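Local coordinates for Slr0280 protein (Synechocystis sp., PDB 5H3K), which is of unknown function but carries a region related to phosphodiester glycosidases, so it may act on sugar phosphodiesters, at residues P269-N274 and I279-R284; L80-A85 and L91-N96; A546-V551 and L590-P595; I273-G278 and L584-Q589; V336-G341 and I542-S547. All coordinates share one frame; numbering follows the deposited sequence.

Contact 1 of 5, residues P269-N274 and I279-R284; sequences PVKTIN and ITWQQR
Val270 leads into the pairing, its CA lying 3.2 Å from Gln283 O in a CA-H...O contact just ahead of the antiparallel beta hairpin. Lys271 forms a hydrogen-bonded pair with Gln283: its N donates to Gln283 O and its O accepts Gln283 N. Its CG stands anti to the backbone N (chi1 -170°), and CD passes over one face of the Trp281 indole, 4.2 Å from the six-membered ring's centroid in a CH-pi contact, before the chain bends and carries NZ to Leu93 O. Thr272, paired with Gln282 on the sheet's other face, lays CG2 and OG1 beside Gln282 CG, while a water joins OG1 to Gln283 O. Ile273 forms a nearly linear bond from N to Trp281 O (2.8 Å, 175°), and its CB lies 3.7 Å from Trp281 CE3. Asn274 OD1 is 3.6 Å from Thr280 OG1, while its ND2 turns to Thr97 O. Replacing Trp281 by an alanine would probably leave Lys271 CD and Ile273 CG1 without the indole surface they share, opening a gap above the hairpin. The backbone bonds fix the register; the indole adds an apolar platform that a lysine's methylenes can cross while its ammonium bonds elsewhere.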
# COMPACT_ATOMS: atom_id res chain seq x y z
N PRO A 269 6.00 9.91 -16.72
CA PRO A 269 5.70 9.39 -18.06
C PRO A 269 5.07 7.99 -18.02
O PRO A 269 5.16 7.31 -16.99
CB PRO A 269 7.07 9.35 -18.74
CG PRO A 269 8.06 9.35 -17.62
CD PRO A 269 7.44 10.13 -16.51
N VAL A 270 4.44 7.58 -19.12
CA VAL A 270 3.77 6.27 -19.16
C VAL A 270 4.78 5.15 -19.14
O VAL A 270 5.92 5.31 -19.59
CB VAL A 270 2.85 6.13 -20.37
CG1 VAL A 270 1.96 7.35 -20.51
CG2 VAL A 270 3.65 5.92 -21.64
N LYS A 271 4.38 4.01 -18.58
CA LYS A 271 5.28 2.87 -18.45
C LYS A 271 4.43 1.61 -18.35
O LYS A 271 3.34 1.64 -17.77
CB LYS A 271 6.15 3.02 -17.19
CG LYS A 271 7.29 1.98 -17.10
CD LYS A 271 7.95 1.96 -15.70
CE LYS A 271 8.61 3.29 -15.34
NZ LYS A 271 9.59 3.73 -16.38
N THR A 272 4.90 0.52 -18.94
CA THR A 272 4.26 -0.78 -18.76
C THR A 272 5.34 -1.82 -18.52
O THR A 272 6.17 -2.07 -19.40
CB THR A 272 3.37 -1.17 -19.97
OG1 THR A 272 2.34 -0.19 -20.17
CG2 THR A 272 2.71 -2.54 -19.75
N ILE A 273 5.35 -2.40 -17.33
CA ILE A 273 6.35 -3.39 -16.96
C ILE A 273 5.69 -4.72 -16.68
O ILE A 273 4.86 -4.84 -15.76
CB ILE A 273 7.19 -2.98 -15.71
CG1 ILE A 273 7.94 -1.67 -15.94
CG2 ILE A 273 8.16 -4.09 -15.36
CD1 ILE A 273 9.06 -1.73 -17.00
N ASN A 274 6.02 -5.73 -17.49
CA ASN A 274 5.65 -7.10 -17.16
C ASN A 274 6.61 -7.59 -16.08
O ASN A 274 7.79 -7.84 -16.34
CB ASN A 274 5.66 -7.98 -18.41
CG ASN A 274 4.73 -7.45 -19.50
OD1 ASN A 274 3.56 -7.15 -19.25
ND2 ASN A 274 5.26 -7.31 -20.71
N ILE A 279 1.67 -10.70 -13.01
CA ILE A 279 1.68 -9.34 -12.44
C ILE A 279 2.24 -8.30 -13.41
O ILE A 279 3.38 -8.41 -13.86
CB ILE A 279 2.48 -9.26 -11.13
CG1 ILE A 279 1.88 -10.18 -10.06
CG2 ILE A 279 2.50 -7.82 -10.62
CD1 ILE A 279 2.62 -10.16 -8.74
N THR A 280 1.44 -7.27 -13.69
CA THR A 280 1.85 -6.19 -14.59
C THR A 280 1.67 -4.81 -13.95
O THR A 280 0.60 -4.50 -13.40
CB THR A 280 1.04 -6.24 -15.89
OG1 THR A 280 1.24 -7.53 -16.49
CG2 THR A 280 1.50 -5.16 -16.86
N TRP A 281 2.72 -3.99 -14.01
CA TRP A 281 2.73 -2.65 -13.43
C TRP A 281 2.60 -1.61 -14.56
O TRP A 281 3.31 -1.69 -15.56
CB TRP A 281 4.04 -2.48 -12.62
CG TRP A 281 4.60 -1.09 -12.43
CD1 TRP A 281 3.91 0.09 -12.32
CD2 TRP A 281 5.99 -0.75 -12.31
NE1 TRP A 281 4.79 1.13 -12.13
CE2 TRP A 281 6.06 0.65 -12.13
CE3 TRP A 281 7.16 -1.50 -12.32
CZ2 TRP A 281 7.29 1.30 -11.97
CZ3 TRP A 281 8.37 -0.84 -12.17
CH2 TRP A 281 8.43 0.54 -11.99
N GLN A 282 1.66 -0.67 -14.43
CA GLN A 282 1.51 0.36 -15.45
C GLN A 282 1.41 1.74 -14.84
O GLN A 282 0.84 1.91 -13.76
CB GLN A 282 0.27 0.11 -16.33
CG GLN A 282 0.35 -1.18 -17.12
CD GLN A 282 -0.99 -1.60 -17.69
OE1 GLN A 282 -1.67 -2.49 -17.16
NE2 GLN A 282 -1.39 -0.96 -18.78
N GLN A 283 1.99 2.71 -15.54
CA GLN A 283 1.78 4.12 -15.24
C GLN A 283 1.12 4.72 -16.49
O GLN A 283 1.62 4.55 -17.60
CB GLN A 283 3.10 4.82 -14.92
CG GLN A 283 2.96 6.29 -14.56
CD GLN A 283 2.16 6.49 -13.28
OE1 GLN A 283 2.30 5.73 -12.32
NE2 GLN A 283 1.29 7.53 -13.27
N ARG A 284 -0.02 5.38 -16.30
CA ARG A 284 -0.86 5.84 -17.41
C ARG A 284 -1.45 7.20 -17.11
O ARG A 284 -1.53 7.61 -15.94
CB ARG A 284 -2.03 4.87 -17.62
CG ARG A 284 -1.72 3.63 -18.43
CD ARG A 284 -2.93 2.72 -18.50
NE ARG A 284 -3.11 1.94 -17.27
CZ ARG A 284 -3.96 0.94 -17.15
NH1 ARG A 284 -4.06 0.28 -16.01
NH2 ARG A 284 -4.72 0.60 -18.19
O HOH W 1 0.96 2.26 -19.74

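Contact 2 of 5, residues L80-A85 and L91-N96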
# COMPACT_ATOMS: atom_id res chain seq x y z
N LEU A 80 19.64 -6.33 -7.84
CA LEU A 80 18.96 -5.36 -6.97
C LEU A 80 17.47 -5.40 -7.29
O LEU A 80 17.09 -5.53 -8.45
CB LEU A 80 19.47 -3.94 -7.26
CG LEU A 80 20.98 -3.71 -7.19
CD1 LEU A 80 21.27 -2.23 -7.33
CD2 LEU A 80 21.52 -4.22 -5.89
N GLY A 81 16.62 -5.28 -6.27
CA GLY A 81 15.19 -5.14 -6.51
C GLY A 81 14.92 -4.04 -7.52
O GLY A 81 15.44 -2.92 -7.37
N ASP A 82 14.13 -4.34 -8.55
CA ASP A 82 14.00 -3.41 -9.67
C ASP A 82 13.47 -2.03 -9.29
O ASP A 82 14.04 -1.00 -9.69
CB ASP A 82 13.20 -4.04 -10.85
CG ASP A 82 11.72 -4.30 -10.55
OD1 ASP A 82 11.28 -4.40 -9.37
OD2 ASP A 82 10.97 -4.43 -11.54
N THR A 83 12.41 -2.01 -8.48
CA THR A 83 11.82 -0.74 -8.09
C THR A 83 12.78 0.01 -7.17
O THR A 83 12.77 1.24 -7.10
CB THR A 83 10.44 -0.94 -7.44
OG1 THR A 83 10.53 -1.90 -6.39
CG2 THR A 83 9.44 -1.44 -8.46
N GLY A 84 13.63 -0.75 -6.47
CA GLY A 84 14.65 -0.15 -5.62
C GLY A 84 15.79 0.44 -6.42
O GLY A 84 16.25 1.55 -6.14
N ALA A 85 16.23 -0.28 -7.45
CA ALA A 85 17.30 0.23 -8.31
C ALA A 85 16.82 1.49 -9.02
O ALA A 85 17.58 2.45 -9.19
CB ALA A 85 17.73 -0.82 -9.33
N LEU A 91 18.02 4.20 -12.25
CA LEU A 91 17.82 3.44 -13.49
C LEU A 91 16.46 3.71 -14.10
O LEU A 91 15.44 3.60 -13.41
CB LEU A 91 17.91 1.93 -13.23
CG LEU A 91 19.14 1.27 -12.62
CD1 LEU A 91 19.08 -0.24 -12.87
CD2 LEU A 91 20.44 1.87 -13.13
N ASP A 92 16.42 4.06 -15.37
CA ASP A 92 15.14 4.22 -16.07
C ASP A 92 14.74 2.83 -16.54
O ASP A 92 15.43 2.23 -17.37
CB ASP A 92 15.28 5.18 -17.26
CG ASP A 92 13.94 5.53 -17.92
OD1 ASP A 92 12.86 5.19 -17.38
OD2 ASP A 92 13.97 6.19 -18.99
N LEU A 93 13.65 2.28 -15.98
CA LEU A 93 13.13 0.98 -16.43
C LEU A 93 12.22 1.18 -17.64
O LEU A 93 11.14 1.76 -17.53
CB LEU A 93 12.35 0.28 -15.31
CG LEU A 93 13.07 0.15 -13.96
CD1 LEU A 93 12.27 -0.69 -12.99
CD2 LEU A 93 14.45 -0.43 -14.14
N LEU A 94 12.67 0.69 -18.80
CA LEU A 94 11.91 0.83 -20.04
C LEU A 94 10.90 -0.31 -20.21
O LEU A 94 11.07 -1.39 -19.65
CB LEU A 94 12.87 0.85 -21.23
CG LEU A 94 14.10 1.74 -21.08
CD1 LEU A 94 14.99 1.66 -22.31
CD2 LEU A 94 13.67 3.16 -20.82
N ASP A 95 9.84 -0.05 -20.99
CA ASP A 95 8.83 -1.07 -21.27
C ASP A 95 9.51 -2.35 -21.74
O ASP A 95 10.40 -2.32 -22.60
CB ASP A 95 7.83 -0.57 -22.32
CG ASP A 95 6.96 0.56 -21.81
OD1 ASP A 95 7.20 1.10 -20.71
OD2 ASP A 95 6.01 0.93 -22.53
N ASN A 96 9.12 -3.48 -21.15
CA ASN A 96 9.75 -4.76 -21.46
C ASN A 96 8.78 -5.73 -22.12
O ASN A 96 7.61 -5.41 -22.33
CB ASN A 96 10.33 -5.41 -20.20
CG ASN A 96 9.25 -5.82 -19.19
OD1 ASN A 96 8.22 -5.16 -19.08
ND2 ASN A 96 9.49 -6.91 -18.48
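Asp82 brings the flat carboxylate of this contact, but Leu93 meets the aspartate at its methylene, with CD1 4.1 Å from Asp82 CB. The carboxylate itself is engaged elsewhere: OD2 makes a salt bridge with Arg123, and OD1 accepts the indole N-H of Trp275. Two flat peptide carbonyls also take part, Leu93 CD1 lying 3.8 Å from Asp82 O and Leu91 CG 3.9 Å from Ala85 O. The setting is a strand-to-helix junction: strand 75-81 passes straight into the short helix 82-89, and the chain then returns past the helix to strand 92-93. Gly81 is the N-cap, and its O receives Ala85 N at 2.8 Å, a bond of the first helical turn. Asp82 follows at the start of the helix with CG placed between the backbone N and the carbonyl carbon (chi1 67°), which lets OD1 accept a weak bond from Thr83 N and keeps the carboxylate by the helix start, where the helix dipole would probably favour its negative charge. Across the contact the meeting is apolar and buried. Leu93 also packs on Leu125 and Val104 of neighbouring strands and on Met86 of the helix, so it fills the space between helix and sheet; Leu91 leans on Trp106 and Leu130. The branch of Leu91 toward the helix is CD1, which touches the Ala85 CB methyl at 3.8 Å.

Contact 3 of 5, residues A546-V551 and L590-P595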
# COMPACT_ATOMS: atom_id res chain seq x y z
N ALA A 546 -3.99 3.51 -7.75
CA ALA A 546 -3.70 4.72 -6.98
C ALA A 546 -3.69 5.92 -7.92
O ALA A 546 -2.96 5.92 -8.92
CB ALA A 546 -2.32 4.60 -6.27
N SER A 547 -4.48 6.94 -7.59
CA SER A 547 -4.53 8.17 -8.37
C SER A 547 -4.26 9.37 -7.48
O SER A 547 -4.61 9.38 -6.30
CB SER A 547 -5.88 8.34 -9.07
OG SER A 547 -6.91 8.57 -8.13
N HIS A 548 -3.65 10.41 -8.04
CA HIS A 548 -3.44 11.62 -7.25
C HIS A 548 -4.07 12.83 -7.93
O HIS A 548 -5.24 12.77 -8.31
CB HIS A 548 -1.96 11.76 -6.87
CG HIS A 548 -1.48 10.63 -6.01
ND1 HIS A 548 -1.71 10.59 -4.66
CD2 HIS A 548 -0.82 9.49 -6.32
CE1 HIS A 548 -1.20 9.47 -4.16
NE2 HIS A 548 -0.65 8.79 -5.15
N ASN A 549 -3.34 13.94 -8.06
CA ASN A 549 -3.94 15.13 -8.67
C ASN A 549 -4.02 15.01 -10.17
O ASN A 549 -3.11 14.44 -10.80
CB ASN A 549 -3.11 16.38 -8.33
CG ASN A 549 -3.19 16.75 -6.86
OD1 ASN A 549 -3.90 17.67 -6.48
ND2 ASN A 549 -2.44 16.03 -6.04
N ARG A 550 -5.09 15.54 -10.75
CA ARG A 550 -5.16 15.64 -12.20
C ARG A 550 -4.13 16.67 -12.66
O ARG A 550 -3.69 17.53 -11.87
CB ARG A 550 -6.57 16.03 -12.66
CG ARG A 550 -6.91 17.52 -12.51
CD ARG A 550 -8.41 17.75 -12.50
NE ARG A 550 -9.03 17.28 -11.26
CZ ARG A 550 -10.33 17.01 -11.12
NH1 ARG A 550 -10.79 16.58 -9.95
NH2 ARG A 550 -11.17 17.15 -12.14
N VAL A 551 -3.72 16.58 -13.92
CA VAL A 551 -2.77 17.56 -14.45
C VAL A 551 -3.37 18.95 -14.32
O VAL A 551 -4.44 19.23 -14.86
CB VAL A 551 -2.40 17.25 -15.92
CG1 VAL A 551 -1.48 18.34 -16.49
CG2 VAL A 551 -1.73 15.88 -16.03
N LEU A 590 7.39 2.27 -2.84
CA LEU A 590 6.19 2.98 -3.30
C LEU A 590 6.31 3.37 -4.76
O LEU A 590 7.34 3.90 -5.20
CB LEU A 590 5.94 4.24 -2.48
CG LEU A 590 5.49 4.12 -1.03
CD1 LEU A 590 5.08 5.52 -0.49
CD2 LEU A 590 4.36 3.11 -0.89
N LEU A 591 5.24 3.14 -5.52
CA LEU A 591 5.23 3.44 -6.95
C LEU A 591 4.63 4.81 -7.25
O LEU A 591 4.99 5.45 -8.23
CB LEU A 591 4.40 2.40 -7.71
CG LEU A 591 4.89 0.95 -7.75
CD1 LEU A 591 4.00 0.14 -8.68
CD2 LEU A 591 6.33 0.92 -8.22
N ASP A 592 3.71 5.24 -6.39
CA ASP A 592 2.76 6.30 -6.75
C ASP A 592 3.05 7.66 -6.13
O ASP A 592 2.50 8.67 -6.59
CB ASP A 592 1.36 5.88 -6.31
CG ASP A 592 1.25 5.71 -4.79
OD1 ASP A 592 2.02 4.88 -4.23
OD2 ASP A 592 0.42 6.39 -4.16
N ARG A 593 3.86 7.70 -5.07
CA ARG A 593 4.17 8.95 -4.39
C ARG A 593 5.45 8.79 -3.62
O ARG A 593 5.92 7.67 -3.41
CB ARG A 593 3.03 9.35 -3.42
CG ARG A 593 2.96 8.48 -2.15
CD ARG A 593 1.60 8.60 -1.45
NE ARG A 593 1.26 9.98 -1.17
CZ ARG A 593 0.05 10.43 -0.83
NH1 ARG A 593 -0.97 9.60 -0.70
NH2 ARG A 593 -0.14 11.74 -0.63
N SER A 594 6.03 9.91 -3.18
CA SER A 594 7.23 9.84 -2.34
C SER A 594 6.88 9.34 -0.95
O SER A 594 5.85 9.73 -0.39
CB SER A 594 7.90 11.20 -2.23
OG SER A 594 8.51 11.54 -3.46
N PRO A 595 7.72 8.46 -0.39
CA PRO A 595 7.46 7.89 0.94
C PRO A 595 7.16 8.94 2.00
O PRO A 595 6.31 8.68 2.84
CB PRO A 595 8.76 7.15 1.27
CG PRO A 595 9.26 6.70 -0.10
CD PRO A 595 8.93 7.88 -1.01
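His548 and Asp592 meet through one hydrogen bond, NE2 donating to OD2 at 2.8 Å with an N-H...O angle of 156°. The imidazole aims well: OD2 lies in the ring plane. From the acceptor's side the fit is less exact, for OD2 is approached on its anti side and from a direction tilted out of the carboxylate plane. The two flat groups are nevertheless nearly coplanar. Asp592 adopts the less common first torsion, CG wedged between the backbone N and the carbonyl carbon (chi1 63°), and this turns the carboxylate toward the end of strand 542-547. There OD2 finds the histidine, while OD1 accepts the backbone N of Leu584, so both oxygens are held and the carboxylate is fixed against rotation. His548 is gripped at both nitrogens, since ND1 bonds to Ser530 OG; with both ends tied, the ring has little freedom to flip. Arg593 bends at its third torsion and folds its guanidinium past the ring edge, the two planes 73° apart. His548 CE1 sits above one guanidinium face, offset toward the rim, and is 3.5 Å from Arg593 NH1. NH1 itself donates to Thr582 O, and NE bonds to Thr597 OG1. Beside the pair, the Ala546 methyl packs against Asp592 CB at 3.9 Å. The result is a His-carboxylate hydrogen bond between a strand end and a loop, within the region related to phosphodiester glycosidases; whether it serves catalysis is not established.

Contact 4 of 5, residues I273-G278 and L584-Q589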
# COMPACT_ATOMS: atom_id res chain seq x y z
N ILE A 273 5.35 -2.40 -17.33
CA ILE A 273 6.35 -3.39 -16.96
C ILE A 273 5.69 -4.72 -16.68
O ILE A 273 4.86 -4.84 -15.76
CB ILE A 273 7.19 -2.98 -15.71
CG1 ILE A 273 7.94 -1.67 -15.94
CG2 ILE A 273 8.16 -4.09 -15.36
CD1 ILE A 273 9.06 -1.73 -17.00
N ASN A 274 6.02 -5.73 -17.49
CA ASN A 274 5.65 -7.10 -17.16
C ASN A 274 6.61 -7.59 -16.08
O ASN A 274 7.79 -7.84 -16.34
CB ASN A 274 5.66 -7.98 -18.41
CG ASN A 274 4.73 -7.45 -19.50
OD1 ASN A 274 3.56 -7.15 -19.25
ND2 ASN A 274 5.26 -7.31 -20.71
N TRP A 275 6.10 -7.69 -14.86
CA TRP A 275 6.94 -7.77 -13.67
C TRP A 275 7.26 -9.21 -13.31
O TRP A 275 8.42 -9.59 -13.19
CB TRP A 275 6.25 -7.05 -12.51
CG TRP A 275 7.12 -6.73 -11.34
CD1 TRP A 275 8.14 -5.83 -11.30
CD2 TRP A 275 7.01 -7.29 -10.02
NE1 TRP A 275 8.68 -5.80 -10.03
CE2 TRP A 275 8.01 -6.69 -9.23
CE3 TRP A 275 6.17 -8.25 -9.44
CZ2 TRP A 275 8.20 -7.02 -7.88
CZ3 TRP A 275 6.35 -8.57 -8.10
CH2 TRP A 275 7.36 -7.96 -7.34
N THR A 276 6.23 -10.01 -13.12
CA THR A 276 6.44 -11.45 -13.03
C THR A 276 5.25 -12.10 -13.71
O THR A 276 4.34 -11.41 -14.16
CB THR A 276 6.62 -11.92 -11.57
OG1 THR A 276 7.31 -13.18 -11.55
CG2 THR A 276 5.26 -12.05 -10.87
N GLU A 277 5.26 -13.43 -13.82
CA GLU A 277 4.10 -14.09 -14.39
C GLU A 277 2.88 -13.73 -13.55
O GLU A 277 2.88 -13.92 -12.32
CB GLU A 277 4.29 -15.61 -14.42
CG GLU A 277 2.98 -16.33 -14.70
CD GLU A 277 3.16 -17.73 -15.26
OE1 GLU A 277 4.31 -18.12 -15.55
OE2 GLU A 277 2.14 -18.45 -15.42
N GLY A 278 1.87 -13.18 -14.20
CA GLY A 278 0.63 -12.85 -13.53
C GLY A 278 0.59 -11.47 -12.90
O GLY A 278 -0.43 -11.11 -12.30
N LEU A 584 0.89 2.63 -2.87
CA LEU A 584 0.92 1.37 -3.62
C LEU A 584 2.37 0.94 -3.71
O LEU A 584 3.19 1.66 -4.29
CB LEU A 584 0.32 1.59 -5.02
CG LEU A 584 0.40 0.49 -6.07
CD1 LEU A 584 -0.19 -0.79 -5.51
CD2 LEU A 584 -0.36 0.93 -7.32
N ALA A 585 2.69 -0.23 -3.14
CA ALA A 585 4.09 -0.68 -3.08
C ALA A 585 4.30 -1.91 -3.96
O ALA A 585 3.47 -2.81 -3.99
CB ALA A 585 4.52 -1.00 -1.62
N LEU A 586 5.43 -1.94 -4.66
CA LEU A 586 5.79 -3.08 -5.49
C LEU A 586 7.24 -3.41 -5.22
O LEU A 586 8.11 -2.55 -5.32
CB LEU A 586 5.57 -2.75 -6.98
CG LEU A 586 5.95 -3.86 -7.97
CD1 LEU A 586 5.00 -5.05 -7.83
CD2 LEU A 586 5.99 -3.34 -9.42
N GLY A 587 7.50 -4.67 -4.87
CA GLY A 587 8.84 -5.06 -4.45
C GLY A 587 9.34 -4.22 -3.28
O GLY A 587 10.53 -3.90 -3.20
N GLY A 588 8.43 -3.85 -2.39
CA GLY A 588 8.80 -3.08 -1.21
C GLY A 588 9.20 -1.62 -1.44
O GLY A 588 9.93 -1.05 -0.63
N GLN A 589 8.72 -1.03 -2.54
CA GLN A 589 8.94 0.39 -2.82
C GLN A 589 7.63 1.02 -3.24
O GLN A 589 6.86 0.39 -3.95
CB GLN A 589 9.97 0.61 -3.93
CG GLN A 589 11.31 -0.10 -3.71
CD GLN A 589 12.11 0.47 -2.55
OE1 GLN A 589 11.81 1.55 -2.03
NE2 GLN A 589 13.14 -0.26 -2.14
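Trp275 and Leu586 approach with their CA atoms 9.5 Å apart, one at a classic beta bulge where Trp275 and Thr276 both face Ile279, the other at the start of a tight hairpin turn in which Leu586 N donates to Gln589 O and Gln589 N to Leu586 O, with Gly587 and Gly588 both at positive phi, the geometry of a type I' turn. The contact itself is made by side chains. Leu586 presses its isobutyl group flat against one face of the indole: CD1 stands 3.5 Å from the centroid of the six-membered ring, almost exactly on the ring normal, in a CH-pi contact, and CD2 lies over the five-membered ring on the same face, 3.7 Å from Trp275 NE1. An anti first torsion (chi1 178°) carries the leucine CG to the indole, and chi2 of 68° lays one methyl over each ring. Past the leucine, Gly587 N comes within 3.9 Å of Trp275 CZ2, and a beta carbon on this glycine would be tight against the same ring atom. The indole is also held by NE1, which donates to Asp82 OD1, and the Phe118 ring meets it with planes at about 75°. An indole thus pinned by its N-H offers a broad polarisable face to two aliphatic methyls, joining the edge strand 271-276 to the end of strand 584-586 and the turn that follows by dispersion and CH-pi attraction in a buried setting.

Contact 5 of 5, residues V336-G341 and I542-S547; sequences VAINAG and IILVAS
Val336 and Ile338 face Leu544 where two antiparallel beta sheets pack face to face, the strands 336-339 and 542-547 crossing at 53° with their axes 8.1 Å apart at closest approach. The apolar contacts centre on Leu544: its CD1 lies 3.9 Å from Val336 CG1, and Ile338 CG2 nestles against both leucine methyls, nearest to Leu544 CD2 at 4.0 Å. Ile338 and Leu544 lie alongside one another, pointing opposite ways, whereas the valine meets the leucine at a slant. Ile338 CG1 stands anti to the backbone N (chi1 -169°) and its chain continues extended, which carries CD1 past the leucine to the backbone beyond it, while CG2 is left in the place between N and carbonyl carbon and turned to Leu544. Beyond the two segments, Leu544 also touches Ile534, and Val336 packs on Val298 and Val607, so the same apolar layer spreads over neighbouring strands of both sheets. An alanine in place of Ile338 would probably open a gap beside both Leu544 methyls and uncover the Val545 peptide on this side. The remaining contact is between methyl and peptide: Ile338 CD1 sits 3.4 Å from Val545 O and 3.8 Å from Val545 N.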
# COMPACT_ATOMS: atom_id res chain seq x y z
N VAL A 336 3.32 -7.15 -3.65
CA VAL A 336 2.56 -5.93 -3.95
C VAL A 336 1.68 -5.62 -2.75
O VAL A 336 1.18 -6.54 -2.08
CB VAL A 336 1.62 -6.08 -5.19
CG1 VAL A 336 1.27 -4.71 -5.78
CG2 VAL A 336 2.25 -6.95 -6.27
N ALA A 337 1.47 -4.34 -2.44
CA ALA A 337 0.49 -3.99 -1.42
C ALA A 337 -0.12 -2.65 -1.73
O ALA A 337 0.53 -1.78 -2.30
CB ALA A 337 1.12 -3.98 -0.03
N ILE A 338 -1.39 -2.49 -1.37
CA ILE A 338 -2.05 -1.19 -1.45
C ILE A 338 -2.70 -0.93 -0.09
O ILE A 338 -3.16 -1.87 0.57
CB ILE A 338 -3.05 -1.10 -2.62
CG1 ILE A 338 -3.50 0.35 -2.84
CG2 ILE A 338 -4.25 -2.04 -2.40
CD1 ILE A 338 -4.35 0.55 -4.10
N ASN A 339 -2.72 0.32 0.35
CA ASN A 339 -3.46 0.67 1.56
C ASN A 339 -4.93 0.31 1.37
O ASN A 339 -5.47 0.33 0.24
CB ASN A 339 -3.33 2.17 1.83
CG ASN A 339 -4.13 2.99 0.85
OD1 ASN A 339 -3.76 3.11 -0.33
ND2 ASN A 339 -5.26 3.55 1.31
N ALA A 340 -5.60 -0.04 2.46
CA ALA A 340 -6.94 -0.61 2.33
C ALA A 340 -8.02 0.05 3.18
O ALA A 340 -8.65 1.02 2.75
CB ALA A 340 -6.90 -2.15 2.57
N GLY A 341 -8.26 -0.46 4.39
CA GLY A 341 -9.43 -0.05 5.14
C GLY A 341 -9.36 1.28 5.90
O GLY A 341 -8.27 1.76 6.24
N ILE A 542 -7.34 -8.83 -11.02
CA ILE A 542 -7.51 -7.82 -9.98
C ILE A 542 -6.64 -6.62 -10.31
O ILE A 542 -5.48 -6.77 -10.67
CB ILE A 542 -7.12 -8.39 -8.61
CG1 ILE A 542 -8.11 -9.50 -8.22
CG2 ILE A 542 -7.03 -7.27 -7.55
CD1 ILE A 542 -7.65 -10.35 -7.05
N ILE A 543 -7.21 -5.42 -10.20
CA ILE A 543 -6.43 -4.21 -10.41
C ILE A 543 -6.35 -3.41 -9.11
O ILE A 543 -7.37 -3.14 -8.49
CB ILE A 543 -7.04 -3.31 -11.52
CG1 ILE A 543 -7.40 -4.16 -12.74
CG2 ILE A 543 -6.05 -2.22 -11.92
CD1 ILE A 543 -8.34 -3.46 -13.69
N LEU A 544 -5.13 -3.10 -8.69
CA LEU A 544 -4.93 -2.19 -7.57
C LEU A 544 -4.61 -0.84 -8.19
O LEU A 544 -3.75 -0.74 -9.08
CB LEU A 544 -3.77 -2.67 -6.69
CG LEU A 544 -3.81 -4.12 -6.21
CD1 LEU A 544 -2.63 -4.40 -5.29
CD2 LEU A 544 -5.11 -4.42 -5.48
N VAL A 545 -5.30 0.21 -7.73
CA VAL A 545 -5.25 1.52 -8.39
C VAL A 545 -4.96 2.66 -7.41
O VAL A 545 -5.60 2.75 -6.37
CB VAL A 545 -6.62 1.83 -9.04
CG1 VAL A 545 -6.56 3.17 -9.80
CG2 VAL A 545 -7.04 0.70 -9.96
N ALA A 546 -3.99 3.51 -7.75
CA ALA A 546 -3.70 4.72 -6.98
C ALA A 546 -3.69 5.92 -7.92
O ALA A 546 -2.96 5.92 -8.92
CB ALA A 546 -2.32 4.60 -6.27
N SER A 547 -4.48 6.94 -7.59
CA SER A 547 -4.53 8.17 -8.37
C SER A 547 -4.26 9.37 -7.48
O SER A 547 -4.61 9.38 -6.30
CB SER A 547 -5.88 8.34 -9.07
OG SER A 547 -6.91 8.57 -8.13

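How the contacts relate
Along the chain contact 2 comes first and closes before the others open, and contact 1 follows. Contact 4 starts on the same strand as contact 1, 271-276, and reaches 306 residues ahead; contact 5 is nested in the loop closed by contact 4, while contact 3 alternates with contact 4 and shares Ala546 and Ser547 with contact 5. Strands 271-276, 279-288 and 542-547 belong to one antiparallel sheet, while 336-339 and 584-586 are neighbours in another, so contacts 4 and 5 join these two sheets, their centres 12 Å apart. Contacts 1 and 4 lie 9 Å apart between centres, and contact 2 brings an N-terminal helix onto both. Strands distant in sequence thus build one compact region.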